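Local coordinates for protein VipE (Legionella pneumophila subsp. pneumophila str. Philadelphia 1, PDB 4QN8) that is of undetermined biochemical activity but belongs to the effectors of Legionella pneumophila, represented here by the N-terminal, all-alpha part of the protein, at residues A[74-77]-A[78-81]; A[109-112]-A[113-117]; A[82-85]-A[86-89]. All coordinates share one frame; numbering follows the deposited sequence. Where two conformers were deposited one is given.

In the fold
Contacts 1 and 3 are successive parts of one helix, 75-88: contact 1 opens it behind an N-cap and contact 3 closes it. Contact 2 ends helix 103-114, the next helix in the chain, and leads into the short helix 116-119. All three are partly buried, with contact 3 holding the most buried residues and closest to the chain centre. Their chemistry follows their place: a carboxylate caps the start of contact 1, a T-shaped ring pair and a proline mark contact 2, and a serine returns to the last turn in contact 3. Contacts 1 and 2 are joined by a probable side-chain hydrogen bond, whereas contacts 2 and 3 merely pack.

Contact 1: residues A[74-77]-A[78-81]; sequences DSEI and LHQL
Ile77 meets Leu81 and Gln80 one turn further along helix 75-88, and its atoms show how a branched side chain divides its contacts between i+3 and i+4. CB sits close to the next peptide of the chain, and the two branches part from it. With chi1 at -66°, CG1 stands beside the backbone N, while the other branch, CG2, lies opposite that N and next to the carbonyl carbon. From there CG2 faces the following turn and meets Leu81 CD1 at 4.2 Å, an apolar contact between two obliquely crossing side chains. CG1 carries the chain on, and a bend at chi2 (-81°) leaves the tip, CD1, 4.1 Å from Gln80 OE1. This is a loose touch of a methyl against an amide oxygen on the exposed side.

The backbone of the same isoleucine is held at both ends. Ile77 N donates to Asp74 OD1 at 2.9 Å, using the lone pair turned away from OD2; Asp74 is the N-cap, its carboxylate accepting an amide of the first turn. Ile77 O in turn accepts from Leu81 N at 2.9 Å. The carboxylate's negative charge at this helix start would be expected to suit the helix dipole. Nearby, Glu76 and His79 run side by side, Glu76 OE1 coming merely near His79 CB (4.0 Å) with carboxylate and ring almost perpendicular; Glu76 OE2 has a long, weak ion pair with Lys118.

Leu78 and Leu81 are buried and pack on Phe107 of helix 103-114, and Leu78 also reaches Phe110. His79 ND1 hydrogen-bonds Glu111 OE2 of that helix while its ring stacks on His122. Contact 1 thus forms the N-terminal end of helix 75-88, with one side laid against helix 103-114.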
loop_
_atom_site.group_PDB
_atom_site.type_symbol
_atom_site.label_atom_id
_atom_site.label_comp_id
_atom_site.label_asym_id
_atom_site.label_seq_id
_atom_site.Cartn_x
_atom_site.Cartn_y
_atom_site.Cartn_z
ATOM N N ASP A 74 3.649 9.465 11.983
ATOM C CA ASP A 74 3.791 10.897 11.764
ATOM C C ASP A 74 3.660 11.147 10.248
ATOM O O ASP A 74 4.063 10.291 9.440
ATOM C CB ASP A 74 5.153 11.316 12.346
ATOM C CG ASP A 74 5.689 12.600 11.770
ATOM O OD1 ASP A 74 6.290 12.552 10.670
ATOM O OD2 ASP A 74 5.562 13.652 12.431
ATOM N N SER A 75 3.061 12.269 9.838
ATOM C CA SER A 75 2.768 12.450 8.399
ATOM C C SER A 75 4.019 12.459 7.526
ATOM O O SER A 75 4.022 11.902 6.421
ATOM C CB SER A 75 1.919 13.693 8.128
ATOM O OG SER A 75 2.550 14.895 8.561
ATOM N N GLU A 76 5.077 13.101 8.010
ATOM C CA GLU A 76 6.337 13.109 7.266
ATOM C C GLU A 76 7.033 11.748 7.269
ATOM O O GLU A 76 7.658 11.383 6.276
ATOM C CB GLU A 76 7.278 14.224 7.743
ATOM C CG GLU A 76 6.846 15.633 7.319
ATOM C CD GLU A 76 7.105 15.955 5.846
ATOM O OE1 GLU A 76 7.415 15.032 5.061
ATOM O OE2 GLU A 76 6.993 17.146 5.474
ATOM N N ILE A 77 6.923 10.989 8.363
ATOM C CA ILE A 77 7.416 9.599 8.356
ATOM C C ILE A 77 6.662 8.754 7.325
ATOM O O ILE A 77 7.265 7.987 6.562
ATOM C CB ILE A 77 7.342 8.921 9.748
ATOM C CG1 ILE A 77 8.306 9.595 10.734
ATOM C CG2 ILE A 77 7.688 7.437 9.635
ATOM C CD1 ILE A 77 9.744 9.129 10.604
ATOM N N LEU A 78 5.340 8.897 7.297
ATOM C CA LEU A 78 4.529 8.244 6.285
ATOM C C LEU A 78 4.936 8.659 4.873
ATOM O O LEU A 78 5.016 7.811 3.975
ATOM C CB LEU A 78 3.053 8.560 6.537
ATOM C CG LEU A 78 2.062 8.264 5.426
ATOM C CD1 LEU A 78 1.900 6.757 5.219
ATOM C CD2 LEU A 78 0.735 8.922 5.814
ATOM N N HIS A 79 5.216 9.941 4.669
ATOM C CA HIS A 79 5.579 10.391 3.320
ATOM C C HIS A 79 6.891 9.748 2.882
ATOM O O HIS A 79 7.038 9.291 1.748
ATOM C CB HIS A 79 5.702 11.906 3.250
ATOM C CG HIS A 79 5.957 12.408 1.870
ATOM N ND1 HIS A 79 4.953 12.512 0.930
ATOM C CD2 HIS A 79 7.099 12.788 1.252
ATOM C CE1 HIS A 79 5.468 12.959 -0.206
ATOM N NE2 HIS A 79 6.767 13.128 -0.039
ATOM N N GLN A 80 7.839 9.713 3.810
ATOM C CA GLN A 80 9.182 9.182 3.568
ATOM C C GLN A 80 9.081 7.685 3.278
ATOM O O GLN A 80 9.687 7.182 2.324
ATOM C CB GLN A 80 10.020 9.446 4.825
ATOM C CG GLN A 80 11.510 9.232 4.751
ATOM C CD GLN A 80 12.179 9.631 6.071
ATOM O OE1 GLN A 80 11.839 9.095 7.133
ATOM N NE2 GLN A 80 13.111 10.593 6.014
ATOM N N LEU A 81 8.295 6.967 4.076
ATOM C CA LEU A 81 8.119 5.531 3.843
ATOM C C LEU A 81 7.505 5.282 2.469
ATOM O O LEU A 81 7.974 4.431 1.717
ATOM C CB LEU A 81 7.250 4.876 4.920
ATOM C CG LEU A 81 7.882 4.598 6.283
ATOM C CD1 LEU A 81 6.808 4.127 7.259
ATOM C CD2 LEU A 81 8.996 3.567 6.170
#

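Contact 2: residues A[109-112]-A[113-117]; sequences AFEM and AHYPT
Phe110 and His114, one turn apart at the end of helix 103-114, form a T-shaped pair in which the imidazole presents its edge to the phenyl face. His114 CD2 sits 3.6 Å above the phenyl plane, over its centre; the centroids are 4.7 Å apart and the planes meet at 65°. Two different first torsions make this possible: Phe110 CG lies opposite its own backbone N (chi1 -177°), whereas His114 CG stays beside its N (chi1 -61°), which carries the imidazole back over the phenyl ring. The same His114 CD2 also comes 3.4 Å from Phe110 O.

The backbone is tight here as well. Glu111 O receives Tyr115 N at 2.7 Å, the last i+4 bond of the helix, and takes only a weak second bond from His114 N. Glu111 itself is buried, and its carboxylate is shared between His122 on OE1 and His79 on OE2. Phe110 is also buried, meeting Phe153 edge-to-face in addition to the histidine. His114 is exposed, although its ring edge packs on Phe110.

The looser side, more open to solvent, is that of Pro116. This exposed residue touches back through its ring, Pro116 CB lying 3.4 Å from Met112 O. Lacking an N-H, the proline cannot give this carbonyl the i+4 hydrogen bond that would continue the helix. A bound beta-mercaptoethanol, probably from the crystallisation liquor, lies close to Pro116.

This layout is characteristic of a helix that ends ahead of a proline: Tyr115 leaves helical geometry, occupies the N-cap position of helix 116-119, and Pro116 opens that helix in its first turn, a place where proline is readily accommodated.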
loop_
_atom_site.group_PDB
_atom_site.type_symbol
_atom_site.label_atom_id
_atom_site.label_comp_id
_atom_site.label_asym_id
_atom_site.label_seq_id
_atom_site.Cartn_x
_atom_site.Cartn_y
_atom_site.Cartn_z
ATOM N N ALA A 109 -2.239 5.376 -1.260
ATOM C CA ALA A 109 -3.669 5.650 -1.090
ATOM C C ALA A 109 -4.000 6.186 0.302
ATOM O O ALA A 109 -4.873 7.040 0.453
ATOM C CB ALA A 109 -4.491 4.406 -1.380
ATOM N N PHE A 110 -3.321 5.675 1.317
ATOM C CA PHE A 110 -3.589 6.108 2.681
ATOM C C PHE A 110 -3.110 7.538 2.850
ATOM O O PHE A 110 -3.783 8.374 3.472
ATOM C CB PHE A 110 -2.866 5.186 3.654
ATOM C CG PHE A 110 -3.127 5.495 5.092
ATOM C CD1 PHE A 110 -4.235 4.961 5.738
ATOM C CD2 PHE A 110 -2.263 6.311 5.802
ATOM C CE1 PHE A 110 -4.472 5.234 7.078
ATOM C CE2 PHE A 110 -2.489 6.585 7.149
ATOM C CZ PHE A 110 -3.598 6.046 7.786
ATOM N N GLU A 111 -1.939 7.827 2.298
ATOM C CA GLU A 111 -1.439 9.189 2.360
ATOM C C GLU A 111 -2.338 10.125 1.568
ATOM O O GLU A 111 -2.554 11.272 1.982
ATOM C CB GLU A 111 0.026 9.309 1.901
ATOM C CG GLU A 111 0.642 10.650 2.338
ATOM C CD GLU A 111 2.040 10.876 1.790
ATOM O OE1 GLU A 111 2.654 9.905 1.291
ATOM O OE2 GLU A 111 2.539 12.028 1.882
HETATM N N MSE A 112 -2.877 9.672 0.435
HETATM C CA MSE A 112 -3.766 10.542 -0.324
HETATM C C MSE A 112 -5.096 10.749 0.387
HETATM O O MSE A 112 -5.750 11.795 0.218
HETATM C CB MSE A 112 -3.989 10.001 -1.732
HETATM C CG MSE A 112 -2.713 9.978 -2.542
HETATM SE SE MSE A 112 -2.973 9.046 -4.209
HETATM C CE MSE A 112 -3.964 10.410 -5.176
ATOM N N ALA A 113 -5.493 9.775 1.196
ATOM C CA ALA A 113 -6.774 9.878 1.889
ATOM C C ALA A 113 -6.718 10.937 2.974
ATOM O O ALA A 113 -7.703 11.639 3.231
ATOM C CB ALA A 113 -7.156 8.543 2.483
ATOM N N HIS A 114 -5.564 11.057 3.615
ATOM C CA HIS A 114 -5.494 11.863 4.832
ATOM C C HIS A 114 -4.619 13.086 4.674
ATOM O O HIS A 114 -4.845 14.105 5.321
ATOM C CB HIS A 114 -5.023 10.998 6.009
ATOM C CG HIS A 114 -5.946 9.859 6.306
ATOM N ND1 HIS A 114 -7.240 10.045 6.725
ATOM C CD2 HIS A 114 -5.773 8.513 6.213
ATOM C CE1 HIS A 114 -7.832 8.869 6.882
ATOM N NE2 HIS A 114 -6.955 7.928 6.578
ATOM N N TYR A 115 -3.618 12.986 3.806
ATOM C CA TYR A 115 -2.716 14.107 3.580
ATOM C C TYR A 115 -2.531 14.337 2.083
ATOM O O TYR A 115 -1.422 14.214 1.574
ATOM C CB TYR A 115 -1.365 13.830 4.234
ATOM C CG TYR A 115 -1.460 13.441 5.691
ATOM C CD1 TYR A 115 -1.710 14.397 6.670
ATOM C CD2 TYR A 115 -1.330 12.119 6.082
ATOM C CE1 TYR A 115 -1.814 14.043 7.987
ATOM C CE2 TYR A 115 -1.419 11.756 7.423
ATOM C CZ TYR A 115 -1.665 12.718 8.358
ATOM O OH TYR A 115 -1.768 12.383 9.697
ATOM N N PRO A 116 -3.616 14.686 1.378
ATOM C CA PRO A 116 -3.538 14.717 -0.092
ATOM C C PRO A 116 -2.557 15.735 -0.677
ATOM O O PRO A 116 -1.962 15.441 -1.715
ATOM C CB PRO A 116 -4.971 15.064 -0.518
ATOM C CG PRO A 116 -5.596 15.683 0.673
ATOM C CD PRO A 116 -4.975 14.997 1.860
ATOM N N THR A 117 -2.399 16.895 -0.050
ATOM C CA THR A 117 -1.468 17.910 -0.561
ATOM C C THR A 117 -0.025 17.410 -0.572
ATOM O O THR A 117 0.725 17.640 -1.531
ATOM C CB THR A 117 -1.534 19.212 0.254
ATOM O OG1 THR A 117 -2.855 19.762 0.169
ATOM C CG2 THR A 117 -0.532 20.229 -0.280
#

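Contact 3: residues A[82-85]-A[86-89]; sequences TSRM and IELS
In Thr82, a chi1 of -62° leaves OG1 beside the backbone N and sets the methyl CG2 opposite it, facing the next turn; Ile86, with chi1 -74° and a nearly extended chi2 of 154°, swings CD1 back to meet that methyl at 3.9 Å. The same CD1 lies 3.5 Å from Thr82 O, the carbonyl that accepts from Ile86 N, which makes this a compact i to i+4 pairing of side chain and main chain. Leu88 likewise lies over the carbonyl that its own amide bonds to, Leu88 CG 3.3 Å from Arg84 O.

At the C-terminal end of the helix, Met85 O, a selenomethionine carbonyl, is approached twice by Ser89. Ser89 N gives it a weak bond, and Ser89 OG lies 2.5 Å from Met85 O, so short that the bond's geometry is doubtful.

Thr82 OG1 bonds to Leu78 O in the preceding turn, and Arg84 NH2 to Asn26 OD1 and Ile24 O. Thr82 and Met85 pack on Phe107, Met85, Arg84 and Leu88 on Leu29, and Ile86 on Val128, so this end of helix 75-88 lies against helices 103-114, 26-32 and 126-131.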
loop_
_atom_site.group_PDB
_atom_site.type_symbol
_atom_site.label_atom_id
_atom_site.label_comp_id
_atom_site.label_asym_id
_atom_site.label_seq_id
_atom_site.Cartn_x
_atom_site.Cartn_y
_atom_site.Cartn_z
ATOM N N THR A 82 6.475 6.040 2.125
ATOM C CA THR A 82 5.822 5.838 0.832
ATOM C C THR A 82 6.783 6.095 -0.336
ATOM O O THR A 82 6.790 5.353 -1.337
ATOM C CB THR A 82 4.593 6.742 0.732
ATOM O OG1 THR A 82 3.682 6.373 1.773
ATOM C CG2 THR A 82 3.893 6.583 -0.625
ATOM N N SER A 83 7.608 7.121 -0.213
ATOM C CA SER A 83 8.571 7.429 -1.272
ATOM C C SER A 83 9.603 6.319 -1.433
ATOM O O SER A 83 9.967 5.955 -2.562
ATOM C CB SER A 83 9.300 8.746 -0.986
ATOM O OG SER A 83 8.414 9.842 -1.092
ATOM N N ARG A 84 10.075 5.789 -0.310
ATOM C CA ARG A 84 11.015 4.683 -0.351
ATOM C C ARG A 84 10.381 3.463 -0.983
ATOM O O ARG A 84 11.015 2.771 -1.778
ATOM C CB ARG A 84 11.507 4.339 1.053
ATOM C CG ARG A 84 12.404 5.376 1.646
ATOM C CD ARG A 84 12.792 4.950 3.036
ATOM N NE ARG A 84 13.749 3.840 3.026
ATOM C CZ ARG A 84 13.952 3.044 4.073
ATOM N NH1 ARG A 84 13.248 3.226 5.186
ATOM N NH2 ARG A 84 14.843 2.062 4.009
HETATM N N MSE A 85 9.123 3.194 -0.643
HETATM C CA MSE A 85 8.456 2.028 -1.190
HETATM C C MSE A 85 8.326 2.143 -2.700
HETATM O O MSE A 85 8.489 1.152 -3.421
HETATM C CB MSE A 85 7.085 1.829 -0.535
HETATM C CG MSE A 85 7.191 1.440 0.933
HETATM SE SE MSE A 85 5.386 1.267 1.624
HETATM C CE MSE A 85 5.790 0.756 3.453
ATOM N N ILE A 86 8.058 3.347 -3.179
ATOM C CA ILE A 86 7.939 3.560 -4.620
ATOM C C ILE A 86 9.308 3.342 -5.285
ATOM O O ILE A 86 9.398 2.689 -6.330
ATOM C CB ILE A 86 7.320 4.950 -4.946
ATOM C CG1 ILE A 86 5.814 4.916 -4.638
ATOM C CG2 ILE A 86 7.558 5.341 -6.397
ATOM C CD1 ILE A 86 5.176 6.259 -4.304
ATOM N N GLU A 87 10.376 3.848 -4.671
ATOM C CA GLU A 87 11.728 3.664 -5.232
ATOM C C GLU A 87 12.169 2.206 -5.251
ATOM O O GLU A 87 12.860 1.775 -6.183
ATOM C CB GLU A 87 12.770 4.443 -4.425
ATOM C CG GLU A 87 12.870 5.921 -4.696
ATOM C CD GLU A 87 13.763 6.596 -3.676
ATOM O OE1 GLU A 87 13.676 6.220 -2.482
ATOM O OE2 GLU A 87 14.550 7.485 -4.058
ATOM N N LEU A 88 11.789 1.458 -4.215
ATOM C CA LEU A 88 12.325 0.108 -3.992
ATOM C C LEU A 88 11.432 -1.038 -4.438
ATOM O O LEU A 88 11.868 -2.186 -4.414
ATOM C CB LEU A 88 12.642 -0.100 -2.518
ATOM C CG LEU A 88 13.726 0.823 -1.975
ATOM C CD1 LEU A 88 13.844 0.626 -0.463
ATOM C CD2 LEU A 88 15.081 0.600 -2.664
ATOM N N SER A 89 10.191 -0.724 -4.807
ATOM C CA SER A 89 9.220 -1.726 -5.260
ATOM C C SER A 89 9.808 -2.544 -6.404
ATOM O O SER A 89 10.495 -1.991 -7.265
ATOM C CB SER A 89 7.933 -1.051 -5.732
ATOM O OG SER A 89 7.192 -0.564 -4.637
#